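Local coordinates for dITP/XTP pyrophosphatase (Staphylococcus aureus, PDB 4BNQ), which probably hydrolyses non-canonical purine nucleoside triphosphates such as XTP, dITP and ITP to their monophosphates and diphosphate, keeping them out of DNA and RNA, at residues Lys2-Ala7 against Tyr24-Ile29; Ile50-Ala55 against Ala66-Leu71; Asn61-Ala66 against Ser122-Glu127; Val116-Met121 against Val130-Val135. All coordinates share one frame; numbering follows the deposited sequence.

Interaction 1 of 4, residues Lys2-Ala7 against Tyr24-Ile29; sequences KEIVIA and YHVIGI
E3 and H25 lie side by side and point the same way, and the E3 side chain can be traced outward from there. Its CB sits 4.0 Å from H25 O. CG then runs along the imidazole, 3.7 Å from H25 ND1, and the chain stays extended beyond it, so that CD reaches I27 CD1 at 3.7 Å. At the tip, OE1 lies 4.0 Å from I27 CD1, and OE2 lies in the plane of the H25 ring, at its edge. The carboxylate plane is turned 58° from the ring, and OE2 makes no hydrogen bond to ND1. The other flat group, the phenol of Y24, has the K2 chain crossing it at about a right angle. K2 CG touches Y24 CE2, and K2 CD stands 3.5 Å above the ring centroid, a CH-pi contact directly over the face; the bend at chi3 (-95°) comes only after that. Strands 3-6 and 25-28 run parallel and belong to a beta-alpha-beta unit whose crossover is helix 11-20. H25 O and I27 O receive the amides of I4 and I6, while K2 O, I4 O and I6 O receive those of H25, I27 and I29. On the face opposite E3, V5 and I27, I6 CD1 meets V26 CG1 at 3.6 Å, I4 CG2 lies against V26 CG2, and F17 of the crossover helix packs against I6.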
loop_
_atom_site.group_PDB
_atom_site.type_symbol
_atom_site.label_atom_id
_atom_site.label_comp_id
_atom_site.label_asym_id
_atom_site.label_seq_id
_atom_site.Cartn_x
_atom_site.Cartn_y
_atom_site.Cartn_z
ATOM N N LYS A 2 -6.962 -13.671 -21.485
ATOM C CA LYS A 2 -6.397 -13.153 -20.243
ATOM C C LYS A 2 -7.145 -13.740 -19.029
ATOM O O LYS A 2 -8.278 -13.352 -18.726
ATOM C CB LYS A 2 -6.450 -11.624 -20.223
ATOM C CG LYS A 2 -5.422 -10.994 -19.287
ATOM C CD LYS A 2 -5.740 -9.527 -18.973
ATOM C CE LYS A 2 -4.988 -8.576 -19.894
ATOM N NZ LYS A 2 -5.350 -7.144 -19.657
ATOM N N GLU A 3 -6.498 -14.679 -18.344
ATOM C CA GLU A 3 -7.148 -15.476 -17.304
ATOM C C GLU A 3 -6.308 -15.568 -16.049
ATOM O O GLU A 3 -5.083 -15.722 -16.117
ATOM C CB GLU A 3 -7.369 -16.901 -17.799
ATOM C CG GLU A 3 -8.725 -17.176 -18.395
ATOM C CD GLU A 3 -8.820 -18.593 -18.937
ATOM O OE1 GLU A 3 -7.857 -19.374 -18.742
ATOM O OE2 GLU A 3 -9.850 -18.927 -19.561
ATOM N N ILE A 4 -6.975 -15.526 -14.901
ATOM C CA ILE A 4 -6.290 -15.822 -13.653
ATOM C C ILE A 4 -7.080 -16.819 -12.795
ATOM O O ILE A 4 -8.278 -16.643 -12.551
ATOM C CB ILE A 4 -5.927 -14.533 -12.882
ATOM C CG1 ILE A 4 -4.971 -14.855 -11.738
ATOM C CG2 ILE A 4 -7.170 -13.830 -12.377
ATOM C CD1 ILE A 4 -4.396 -13.623 -11.083
ATOM N N VAL A 5 -6.415 -17.895 -12.383
ATOM C CA VAL A 5 -7.052 -18.897 -11.544
ATOM C C VAL A 5 -6.746 -18.587 -10.085
ATOM O O VAL A 5 -5.579 -18.435 -9.685
ATOM C CB VAL A 5 -6.569 -20.306 -11.895
ATOM C CG1 VAL A 5 -7.180 -21.342 -10.937
ATOM C CG2 VAL A 5 -6.898 -20.636 -13.375
ATOM N N ILE A 6 -7.795 -18.466 -9.287
ATOM C CA ILE A 6 -7.601 -18.167 -7.877
ATOM C C ILE A 6 -7.978 -19.352 -6.976
ATOM O O ILE A 6 -9.136 -19.786 -6.939
ATOM C CB ILE A 6 -8.398 -16.937 -7.472
ATOM C CG1 ILE A 6 -8.046 -15.768 -8.419
ATOM C CG2 ILE A 6 -8.114 -16.589 -6.024
ATOM C CD1 ILE A 6 -8.900 -14.578 -8.234
ATOM N N ALA A 7 -6.992 -19.869 -6.251
ATOM C CA ALA A 7 -7.182 -21.072 -5.450
ATOM C C ALA A 7 -7.781 -20.700 -4.096
ATOM O O ALA A 7 -7.163 -20.882 -3.043
ATOM C CB ALA A 7 -5.890 -21.793 -5.277
ATOM N N TYR A 24 -9.484 -9.075 -16.512
ATOM C CA TYR A 24 -9.190 -10.501 -16.547
ATOM C C TYR A 24 -10.440 -11.330 -16.519
ATOM O O TYR A 24 -11.478 -10.901 -16.015
ATOM C CB TYR A 24 -8.326 -10.915 -15.364
ATOM C CG TYR A 24 -6.855 -10.582 -15.484
ATOM C CD1 TYR A 24 -6.380 -9.289 -15.234
ATOM C CD2 TYR A 24 -5.937 -11.567 -15.819
ATOM C CE1 TYR A 24 -5.029 -8.996 -15.325
ATOM C CE2 TYR A 24 -4.586 -11.282 -15.912
ATOM C CZ TYR A 24 -4.138 -10.001 -15.667
ATOM O OH TYR A 24 -2.797 -9.742 -15.773
ATOM N N HIS A 25 -10.345 -12.530 -17.070
ATOM C CA HIS A 25 -11.344 -13.517 -16.742
ATOM C C HIS A 25 -10.890 -14.153 -15.434
ATOM O O HIS A 25 -9.913 -14.908 -15.399
ATOM C CB HIS A 25 -11.515 -14.572 -17.832
ATOM C CG HIS A 25 -12.513 -15.614 -17.462
ATOM N ND1 HIS A 25 -12.401 -16.948 -17.857
ATOM C CD2 HIS A 25 -13.628 -15.565 -16.711
ATOM C CE1 HIS A 25 -13.390 -17.637 -17.379
ATOM N NE2 HIS A 25 -14.180 -16.819 -16.654
ATOM N N VAL A 26 -11.580 -13.819 -14.350
ATOM C CA VAL A 26 -11.223 -14.337 -13.034
ATOM C C VAL A 26 -11.907 -15.682 -12.849
ATOM O O VAL A 26 -13.130 -15.784 -12.959
ATOM C CB VAL A 26 -11.598 -13.333 -11.919
ATOM C CG1 VAL A 26 -11.600 -13.989 -10.556
ATOM C CG2 VAL A 26 -10.637 -12.154 -11.925
ATOM N N ILE A 27 -11.114 -16.724 -12.614
ATOM C CA ILE A 27 -11.651 -18.076 -12.436
ATOM C C ILE A 27 -11.400 -18.535 -10.996
ATOM O O ILE A 27 -10.245 -18.741 -10.590
ATOM C CB ILE A 27 -11.005 -19.095 -13.409
ATOM C CG1 ILE A 27 -11.254 -18.689 -14.856
ATOM C CG2 ILE A 27 -11.573 -20.499 -13.216
ATOM C CD1 ILE A 27 -10.687 -19.663 -15.883
ATOM N N GLY A 28 -12.475 -18.685 -10.224
ATOM C CA GLY A 28 -12.366 -19.175 -8.860
ATOM C C GLY A 28 -12.144 -20.685 -8.878
ATOM O O GLY A 28 -12.650 -21.368 -9.764
ATOM N N ILE A 29 -11.403 -21.214 -7.909
ATOM C CA ILE A 29 -11.116 -22.646 -7.903
ATOM C C ILE A 29 -12.377 -23.514 -7.873
ATOM O O ILE A 29 -12.374 -24.630 -8.402
ATOM C CB ILE A 29 -10.196 -23.037 -6.748
ATOM C CG1 ILE A 29 -9.513 -24.363 -7.065
ATOM C CG2 ILE A 29 -10.974 -23.112 -5.434
ATOM C CD1 ILE A 29 -8.569 -24.281 -8.195
#

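Interaction 2 of 4, residues Ile50-Ala55 against Ala66-Leu71; sequences ILKSEA and ADDSGL. With PO4 (phosphate ion), chain C.
A66, two residues into strand 64-73, faces helix 45-60, its CB pressed 3.6 Å from K52 CB and 3.5 Å from S53 N. The helix packs against the antiparallel sheet of this Ham1-family enzyme, with its segment and the strand segment running nearly antiparallel, 166° apart. S53 adds its own CB to the A66 methyl, while S53 OG turns to S122 OG and S120 OG on the next strand. At D67 the backbone does the work: its carbonyl O takes a hydrogen bond from K52 NZ at 2.9 Å, with the amine tilted 32° from the carbonyl plane. The D67 side chain sets off away from the helix at CB, and its carboxylate forms salt bridges with K13 and R178, both predicted substrate-binding residues. D68, the predicted proton acceptor and magnesium ligand, swings back toward the helix. Its CG lies anti to the backbone N (chi1 -159°), which brings OD1 to K52 NZ in a 3.0 Å salt bridge on the anti lone pair. K52 itself bends at chi3, and beyond the bend its amine comes up to a phosphate ion, probably from the crystallisation liquor; the modelled NZ to O3 separation is too short to trust in detail. S8, N9 and K13 bind the same ion, consistent with a place for substrate phosphates. S69, another residue predicted to bind substrate, turns back along the strand, its OG donating to D67 OD1 at 2.6 Å on the syn side of that carboxylate.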
loop_
_atom_site.group_PDB
_atom_site.type_symbol
_atom_site.label_atom_id
_atom_site.label_comp_id
_atom_site.label_asym_id
_atom_site.label_seq_id
_atom_site.Cartn_x
_atom_site.Cartn_y
_atom_site.Cartn_z
ATOM N N ILE A 50 0.834 -20.129 0.488
ATOM C CA ILE A 50 1.726 -20.984 -0.281
ATOM C C ILE A 50 1.173 -22.406 -0.410
ATOM O O ILE A 50 1.226 -23.015 -1.481
ATOM C CB ILE A 50 3.127 -21.038 0.364
ATOM C CG1 ILE A 50 3.833 -19.684 0.209
ATOM C CG2 ILE A 50 3.961 -22.158 -0.255
ATOM C CD1 ILE A 50 5.222 -19.631 0.842
ATOM N N LEU A 51 0.634 -22.939 0.678
ATOM C CA LEU A 51 0.099 -24.291 0.636
ATOM C C LEU A 51 -1.051 -24.345 -0.371
ATOM O O LEU A 51 -1.167 -25.288 -1.150
ATOM C CB LEU A 51 -0.360 -24.749 2.038
ATOM C CG LEU A 51 0.705 -25.052 3.105
ATOM C CD1 LEU A 51 0.071 -25.107 4.497
ATOM C CD2 LEU A 51 1.413 -26.367 2.819
ATOM N N LYS A 52 -1.897 -23.324 -0.382
ATOM C CA LYS A 52 -3.035 -23.361 -1.298
ATOM C C LYS A 52 -2.618 -23.197 -2.754
ATOM O O LYS A 52 -3.061 -23.970 -3.604
ATOM C CB LYS A 52 -4.136 -22.373 -0.877
ATOM C CG LYS A 52 -4.887 -22.822 0.411
ATOM C CD LYS A 52 -5.910 -21.790 0.910
ATOM C CE LYS A 52 -5.226 -20.550 1.466
ATOM N NZ LYS A 52 -6.162 -19.695 2.244
ATOM N N SER A 53 -1.752 -22.222 -3.046
ATOM C CA SER A 53 -1.372 -21.969 -4.438
ATOM C C SER A 53 -0.570 -23.126 -5.022
ATOM O O SER A 53 -0.811 -23.543 -6.160
ATOM C CB SER A 53 -0.588 -20.662 -4.588
ATOM O OG SER A 53 0.603 -20.728 -3.841
ATOM N N GLU A 54 0.378 -23.651 -4.249
ATOM C CA GLU A 54 1.182 -24.777 -4.722
ATOM C C GLU A 54 0.331 -26.019 -4.973
ATOM O O GLU A 54 0.528 -26.732 -5.965
ATOM C CB GLU A 54 2.362 -25.047 -3.780
ATOM C CG GLU A 54 3.402 -23.954 -3.918
ATOM C CD GLU A 54 4.678 -24.200 -3.134
ATOM O OE1 GLU A 54 4.721 -25.137 -2.298
ATOM O OE2 GLU A 54 5.639 -23.419 -3.339
ATOM N N ALA A 55 -0.652 -26.249 -4.110
ATOM C CA ALA A 55 -1.497 -27.429 -4.272
ATOM C C ALA A 55 -2.349 -27.346 -5.543
ATOM O O ALA A 55 -2.461 -28.330 -6.282
ATOM C CB ALA A 55 -2.368 -27.655 -3.036
ATOM N N ALA A 66 -3.220 -17.797 -4.652
ATOM C CA ALA A 66 -4.057 -18.047 -3.504
ATOM C C ALA A 66 -3.945 -16.864 -2.559
ATOM O O ALA A 66 -3.091 -15.987 -2.742
ATOM C CB ALA A 66 -3.664 -19.333 -2.816
ATOM N N ASP A 67 -4.819 -16.851 -1.560
ATOM C CA ASP A 67 -4.981 -15.720 -0.679
ATOM C C ASP A 67 -5.186 -16.259 0.737
ATOM O O ASP A 67 -6.033 -17.133 0.966
ATOM C CB ASP A 67 -6.204 -14.923 -1.147
ATOM C CG ASP A 67 -6.605 -13.794 -0.184
ATOM O OD1 ASP A 67 -6.732 -14.015 1.041
ATOM O OD2 ASP A 67 -6.823 -12.671 -0.668
ATOM N N ASP A 68 -4.405 -15.762 1.687
ATOM C CA ASP A 68 -4.716 -16.022 3.084
ATOM C C ASP A 68 -4.689 -14.714 3.842
ATOM O O ASP A 68 -3.649 -14.060 3.922
ATOM C CB ASP A 68 -3.766 -17.039 3.708
ATOM C CG ASP A 68 -4.358 -17.686 4.948
ATOM O OD1 ASP A 68 -5.262 -18.531 4.801
ATOM O OD2 ASP A 68 -3.944 -17.351 6.077
ATOM N N SER A 69 -5.845 -14.335 4.384
ATOM C CA SER A 69 -6.019 -13.024 4.982
ATOM C C SER A 69 -6.595 -13.165 6.385
ATOM O O SER A 69 -7.164 -14.189 6.730
ATOM C CB SER A 69 -6.982 -12.188 4.146
ATOM O OG SER A 69 -6.564 -12.066 2.798
ATOM N N GLY A 70 -6.466 -12.115 7.181
ATOM C CA GLY A 70 -7.020 -12.109 8.516
ATOM C C GLY A 70 -7.026 -10.736 9.158
ATOM O O GLY A 70 -6.613 -9.738 8.561
ATOM N N LEU A 71 -7.502 -10.703 10.394
ATOM C CA LEU A 71 -7.649 -9.480 11.153
ATOM C C LEU A 71 -6.821 -9.602 12.420
ATOM O O LEU A 71 -6.914 -10.601 13.137
ATOM C CB LEU A 71 -9.123 -9.311 11.498
ATOM C CG LEU A 71 -9.561 -8.195 12.427
ATOM C CD1 LEU A 71 -9.257 -6.840 11.811
ATOM C CD2 LEU A 71 -11.051 -8.355 12.638
HETATM P P PO4 C . -9.660 -19.614 1.426
HETATM O O1 PO4 C . -9.064 -18.551 0.502
HETATM O O2 PO4 C . -10.638 -18.965 2.378
HETATM O O3 PO4 C . -8.537 -20.242 2.232
HETATM O O4 PO4 C . -10.355 -20.676 0.622
#

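Interaction 3 of 4, residues Asn61-Ala66 against Ser122-Glu127; sequences NKTVIA and SGPDME
The N61 side chain overlaps the pyrrolidine ring of P124, its OD1 lying 3.4 Å from P124 CB and almost as near to CG. N61 is the first residue to leave helical geometry after helix 45-60 and has a positive phi. Its CG is anti to the backbone N (chi1 -163°), which carries the amide across to the proline even though the CB sets off in the other direction. The next ring atom, P124 CD, rests on main chain, 3.6 Å from K62 C. T63 comes next and gathers round the carbonyl of S122. Its CA makes a CA-H...O contact with S122 O at 3.1 Å, and the methyl CG2 comes within 3.5 Å of that oxygen. The other branch, OG1, leans over G123 CA at 3.8 Å, where the glycine presents no side chain of its own. Regular pairing starts one residue further on. V64 N donates to S122 O at 2.8 Å, and S122 N returns a bond to V64 O at 3.0 Å, which makes V64 and S122 a hydrogen-bonded antiparallel pair. The S122 hydroxyl bonds to S53 OG and T128 OG1. From G123 to M126 the chain makes a type I turn into strand 126-139, so the contact places the turn end of the hairpin formed by strands 112-123 and 126-139 beside the start of strand 64-73 in the antiparallel sheet.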
loop_
_atom_site.group_PDB
_atom_site.type_symbol
_atom_site.label_atom_id
_atom_site.label_comp_id
_atom_site.label_asym_id
_atom_site.label_seq_id
_atom_site.Cartn_x
_atom_site.Cartn_y
_atom_site.Cartn_z
ATOM N N ASN A 61 -1.408 -28.094 -13.192
ATOM C CA ASN A 61 -0.281 -27.783 -14.065
ATOM C C ASN A 61 -0.459 -26.419 -14.740
ATOM O O ASN A 61 -0.180 -26.258 -15.931
ATOM C CB ASN A 61 -0.066 -28.892 -15.102
ATOM C CG ASN A 61 1.306 -28.830 -15.744
ATOM O OD1 ASN A 61 2.240 -28.241 -15.197
ATOM N ND2 ASN A 61 1.429 -29.431 -16.911
ATOM N N LYS A 62 -0.922 -25.454 -13.943
ATOM C CA LYS A 62 -1.134 -24.064 -14.345
ATOM C C LYS A 62 -0.543 -23.153 -13.276
ATOM O O LYS A 62 -0.412 -23.543 -12.107
ATOM C CB LYS A 62 -2.639 -23.720 -14.377
ATOM C CG LYS A 62 -3.489 -24.328 -15.463
ATOM C CD LYS A 62 -4.783 -23.482 -15.617
ATOM C CE LYS A 62 -5.377 -23.606 -17.033
ATOM N NZ LYS A 62 -6.537 -22.695 -17.291
ATOM N N THR A 63 -0.249 -21.919 -13.663
ATOM C CA THR A 63 -0.043 -20.847 -12.702
ATOM C C THR A 63 -1.368 -20.463 -12.009
ATOM O O THR A 63 -2.404 -20.315 -12.663
ATOM C CB THR A 63 0.544 -19.607 -13.381
ATOM O OG1 THR A 63 1.876 -19.901 -13.812
ATOM C CG2 THR A 63 0.579 -18.429 -12.407
ATOM N N VAL A 64 -1.342 -20.335 -10.682
ATOM C CA VAL A 64 -2.515 -19.876 -9.939
ATOM C C VAL A 64 -2.098 -18.904 -8.829
ATOM O O VAL A 64 -0.909 -18.759 -8.524
ATOM C CB VAL A 64 -3.264 -21.045 -9.270
ATOM C CG1 VAL A 64 -3.386 -22.232 -10.218
ATOM C CG2 VAL A 64 -2.540 -21.437 -8.011
ATOM N N ILE A 65 -3.070 -18.232 -8.227
ATOM C CA ILE A 65 -2.795 -17.494 -7.004
ATOM C C ILE A 65 -3.701 -17.952 -5.869
ATOM O O ILE A 65 -4.821 -18.403 -6.081
ATOM C CB ILE A 65 -2.948 -15.972 -7.168
ATOM C CG1 ILE A 65 -4.396 -15.605 -7.497
ATOM C CG2 ILE A 65 -2.003 -15.453 -8.230
ATOM C CD1 ILE A 65 -4.649 -14.083 -7.529
ATOM N N ALA A 66 -3.220 -17.797 -4.652
ATOM C CA ALA A 66 -4.057 -18.047 -3.504
ATOM C C ALA A 66 -3.945 -16.864 -2.559
ATOM O O ALA A 66 -3.091 -15.987 -2.742
ATOM C CB ALA A 66 -3.664 -19.333 -2.816
ATOM N N SER A 122 1.898 -19.296 -7.707
ATOM C CA SER A 122 2.636 -20.521 -7.931
ATOM C C SER A 122 2.335 -21.048 -9.308
ATOM O O SER A 122 1.265 -20.784 -9.869
ATOM C CB SER A 122 2.268 -21.568 -6.886
ATOM O OG SER A 122 2.510 -21.049 -5.596
ATOM N N GLY A 123 3.285 -21.797 -9.847
ATOM C CA GLY A 123 3.195 -22.266 -11.210
ATOM C C GLY A 123 4.295 -23.260 -11.511
ATOM O O GLY A 123 5.270 -23.383 -10.756
ATOM N N PRO A 124 4.143 -23.984 -12.625
ATOM C CA PRO A 124 5.086 -25.038 -13.024
ATOM C C PRO A 124 6.429 -24.505 -13.514
ATOM O O PRO A 124 7.354 -25.289 -13.645
ATOM C CB PRO A 124 4.346 -25.778 -14.152
ATOM C CG PRO A 124 3.315 -24.814 -14.646
ATOM C CD PRO A 124 2.960 -23.913 -13.499
ATOM N N ASP A 125 6.543 -23.206 -13.759
ATOM C CA ASP A 125 7.780 -22.652 -14.301
ATOM C C ASP A 125 8.397 -21.539 -13.465
ATOM O O ASP A 125 9.262 -20.816 -13.958
ATOM C CB ASP A 125 7.547 -22.142 -15.725
ATOM C CG ASP A 125 7.068 -23.237 -16.662
ATOM O OD1 ASP A 125 7.606 -24.369 -16.595
ATOM O OD2 ASP A 125 6.142 -22.970 -17.457
ATOM N N MET A 126 7.961 -21.399 -12.215
ATOM C CA MET A 126 8.472 -20.355 -11.324
ATOM C C MET A 126 8.520 -20.906 -9.914
ATOM O O MET A 126 7.764 -21.821 -9.584
ATOM C CB MET A 126 7.549 -19.147 -11.346
ATOM C CG MET A 126 6.143 -19.480 -10.854
ATOM S SD MET A 126 4.987 -18.116 -10.995
ATOM C CE MET A 126 5.802 -16.921 -9.934
ATOM N N GLU A 127 9.421 -20.380 -9.091
ATOM C CA GLU A 127 9.341 -20.605 -7.653
ATOM C C GLU A 127 8.170 -19.793 -7.130
ATOM O O GLU A 127 7.841 -18.740 -7.680
ATOM C CB GLU A 127 10.614 -20.142 -6.952
ATOM C CG GLU A 127 11.796 -21.066 -7.151
ATOM C CD GLU A 127 13.027 -20.589 -6.402
ATOM O OE1 GLU A 127 12.890 -19.696 -5.533
ATOM O OE2 GLU A 127 14.129 -21.104 -6.684
#

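Interaction 4 of 4, residues Val116-Met121 against Val130-Val135; sequences VCVISM and VFKGTV
I119 O is approached by three groups of the partner strand: F131 N donates to it at 2.8 Å, in the carbonyl plane, V130 CA makes a 3.3 Å CA-H...O contact, and F131 CD1 brings the edge of the ring to 3.7 Å. C117 O is held much the same way, by G133 N at 2.7 Å and by K132 CA. The amides of I119 and C117 go in return to F131 O and G133 O, making two hydrogen-bonded pairs of an antiparallel hairpin. On the face that carries V116, V118, S120, V130 and K132, the lysine crosses over V118 and V116, its CD 4.0 Å from V118 CG2 and 4.1 Å from V116 CG1, before the chain bends at chi3 (68°). Further along, S120 CB touches V130 CG1 at 3.7 Å. Helix 45-60 covers this valine face through F45, E46 and I50. Helix 177-191 packs on the opposite face, with H177 on C117, A181 on I119 and F188 meeting the F131 ring edge-to-face, while strand 64-73 pairs with the far edge of strand 112-123.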
loop_
_atom_site.group_PDB
_atom_site.type_symbol
_atom_site.label_atom_id
_atom_site.label_comp_id
_atom_site.label_asym_id
_atom_site.label_seq_id
_atom_site.Cartn_x
_atom_site.Cartn_y
_atom_site.Cartn_z
ATOM N N VAL A 116 -4.983 -7.879 7.085
ATOM C CA VAL A 116 -3.771 -8.343 6.428
ATOM C C VAL A 116 -4.110 -9.310 5.292
ATOM O O VAL A 116 -4.966 -10.167 5.452
ATOM C CB VAL A 116 -2.816 -9.003 7.450
ATOM C CG1 VAL A 116 -1.599 -9.572 6.753
ATOM C CG2 VAL A 116 -2.385 -7.976 8.509
ATOM N N CYS A 117 -3.470 -9.143 4.137
ATOM C CA CYS A 117 -3.665 -10.053 3.017
ATOM C C CYS A 117 -2.339 -10.461 2.395
ATOM O O CYS A 117 -1.557 -9.601 1.964
ATOM C CB CYS A 117 -4.536 -9.426 1.936
ATOM S SG CYS A 117 -4.475 -10.393 0.381
ATOM N N VAL A 118 -2.090 -11.769 2.358
ATOM C CA VAL A 118 -0.943 -12.305 1.639
ATOM C C VAL A 118 -1.393 -13.101 0.420
ATOM O O VAL A 118 -2.162 -14.044 0.540
ATOM C CB VAL A 118 -0.079 -13.210 2.509
ATOM C CG1 VAL A 118 1.027 -13.834 1.657
ATOM C CG2 VAL A 118 0.511 -12.419 3.674
ATOM N N ILE A 119 -0.910 -12.697 -0.753
ATOM C CA ILE A 119 -1.199 -13.364 -2.021
ATOM C C ILE A 119 0.032 -14.175 -2.409
ATOM O O ILE A 119 1.130 -13.627 -2.448
ATOM C CB ILE A 119 -1.439 -12.322 -3.129
ATOM C CG1 ILE A 119 -2.674 -11.471 -2.816
ATOM C CG2 ILE A 119 -1.613 -12.979 -4.498
ATOM C CD1 ILE A 119 -4.004 -12.220 -2.892
ATOM N N SER A 120 -0.116 -15.468 -2.691
ATOM C CA SER A 120 1.014 -16.205 -3.255
ATOM C C SER A 120 0.741 -16.673 -4.684
ATOM O O SER A 120 -0.354 -17.156 -4.987
ATOM C CB SER A 120 1.413 -17.388 -2.377
ATOM O OG SER A 120 0.440 -18.397 -2.447
ATOM N N MET A 121 1.733 -16.533 -5.556
ATOM C CA MET A 121 1.614 -17.014 -6.931
ATOM C C MET A 121 2.475 -18.260 -7.115
ATOM O O MET A 121 3.639 -18.291 -6.718
ATOM C CB MET A 121 2.037 -15.924 -7.919
ATOM C CG MET A 121 1.972 -16.339 -9.389
ATOM S SD MET A 121 2.283 -14.951 -10.540
ATOM C CE MET A 121 0.639 -14.849 -11.165
ATOM N N VAL A 130 5.370 -14.528 -2.969
ATOM C CA VAL A 130 4.348 -13.994 -2.060
ATOM C C VAL A 130 4.345 -12.467 -1.986
ATOM O O VAL A 130 5.398 -11.833 -2.087
ATOM C CB VAL A 130 4.517 -14.541 -0.624
ATOM C CG1 VAL A 130 4.340 -16.036 -0.618
ATOM C CG2 VAL A 130 5.891 -14.160 -0.064
ATOM N N PHE A 131 3.158 -11.885 -1.791
ATOM C CA PHE A 131 3.001 -10.433 -1.686
ATOM C C PHE A 131 2.024 -10.058 -0.570
ATOM O O PHE A 131 0.926 -10.615 -0.488
ATOM C CB PHE A 131 2.481 -9.865 -3.000
ATOM C CG PHE A 131 3.246 -10.325 -4.205
ATOM C CD1 PHE A 131 2.943 -11.528 -4.827
ATOM C CD2 PHE A 131 4.264 -9.554 -4.725
ATOM C CE1 PHE A 131 3.641 -11.941 -5.947
ATOM C CE2 PHE A 131 4.968 -9.977 -5.843
ATOM C CZ PHE A 131 4.659 -11.158 -6.452
ATOM N N LYS A 132 2.408 -9.100 0.273
ATOM C CA LYS A 132 1.600 -8.745 1.440
ATOM C C LYS A 132 0.988 -7.347 1.347
ATOM O O LYS A 132 1.683 -6.382 1.036
ATOM C CB LYS A 132 2.438 -8.863 2.716
ATOM C CG LYS A 132 1.733 -8.396 3.971
ATOM C CD LYS A 132 2.228 -9.120 5.232
ATOM C CE LYS A 132 3.660 -8.755 5.604
ATOM N NZ LYS A 132 4.078 -9.407 6.890
ATOM N N GLY A 133 -0.313 -7.244 1.616
ATOM C CA GLY A 133 -0.978 -5.954 1.720
ATOM C C GLY A 133 -1.635 -5.784 3.087
ATOM O O GLY A 133 -2.015 -6.776 3.732
ATOM N N THR A 134 -1.743 -4.540 3.555
ATOM C CA THR A 134 -2.445 -4.255 4.808
ATOM C C THR A 134 -3.304 -2.988 4.724
ATOM O O THR A 134 -3.058 -2.100 3.901
ATOM C CB THR A 134 -1.475 -4.102 6.007
ATOM O OG1 THR A 134 -0.737 -2.887 5.865
ATOM C CG2 THR A 134 -0.506 -5.280 6.097
ATOM N N VAL A 135 -4.311 -2.905 5.586
ATOM C CA VAL A 135 -5.041 -1.659 5.756
ATOM C C VAL A 135 -5.414 -1.492 7.226
ATOM O O VAL A 135 -5.797 -2.444 7.886
ATOM C CB VAL A 135 -6.274 -1.557 4.816
ATOM C CG1 VAL A 135 -7.371 -2.542 5.218
ATOM C CG2 VAL A 135 -6.805 -0.118 4.766
#

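How the interactions relate
From the N terminus, interaction 1 closes first, bringing strands 3-6 and 25-28 together across helix 11-20. Interaction 2 follows in series, folding helix 45-60 back on strand 64-73. Interaction 3 reaches much further along the chain, with 55 residues between its segments, and crosses both interaction 2, with which it shares A66, and interaction 4, the short-range hairpin of 116-121 with 130-135. Strand 64-73 is the common element: I65 probably hydrogen-bonds to V5 and A7 of interaction 1, and A66 to S120 of interaction 4. Helix 45-60, through S53, joins interactions 2, 3 and 4.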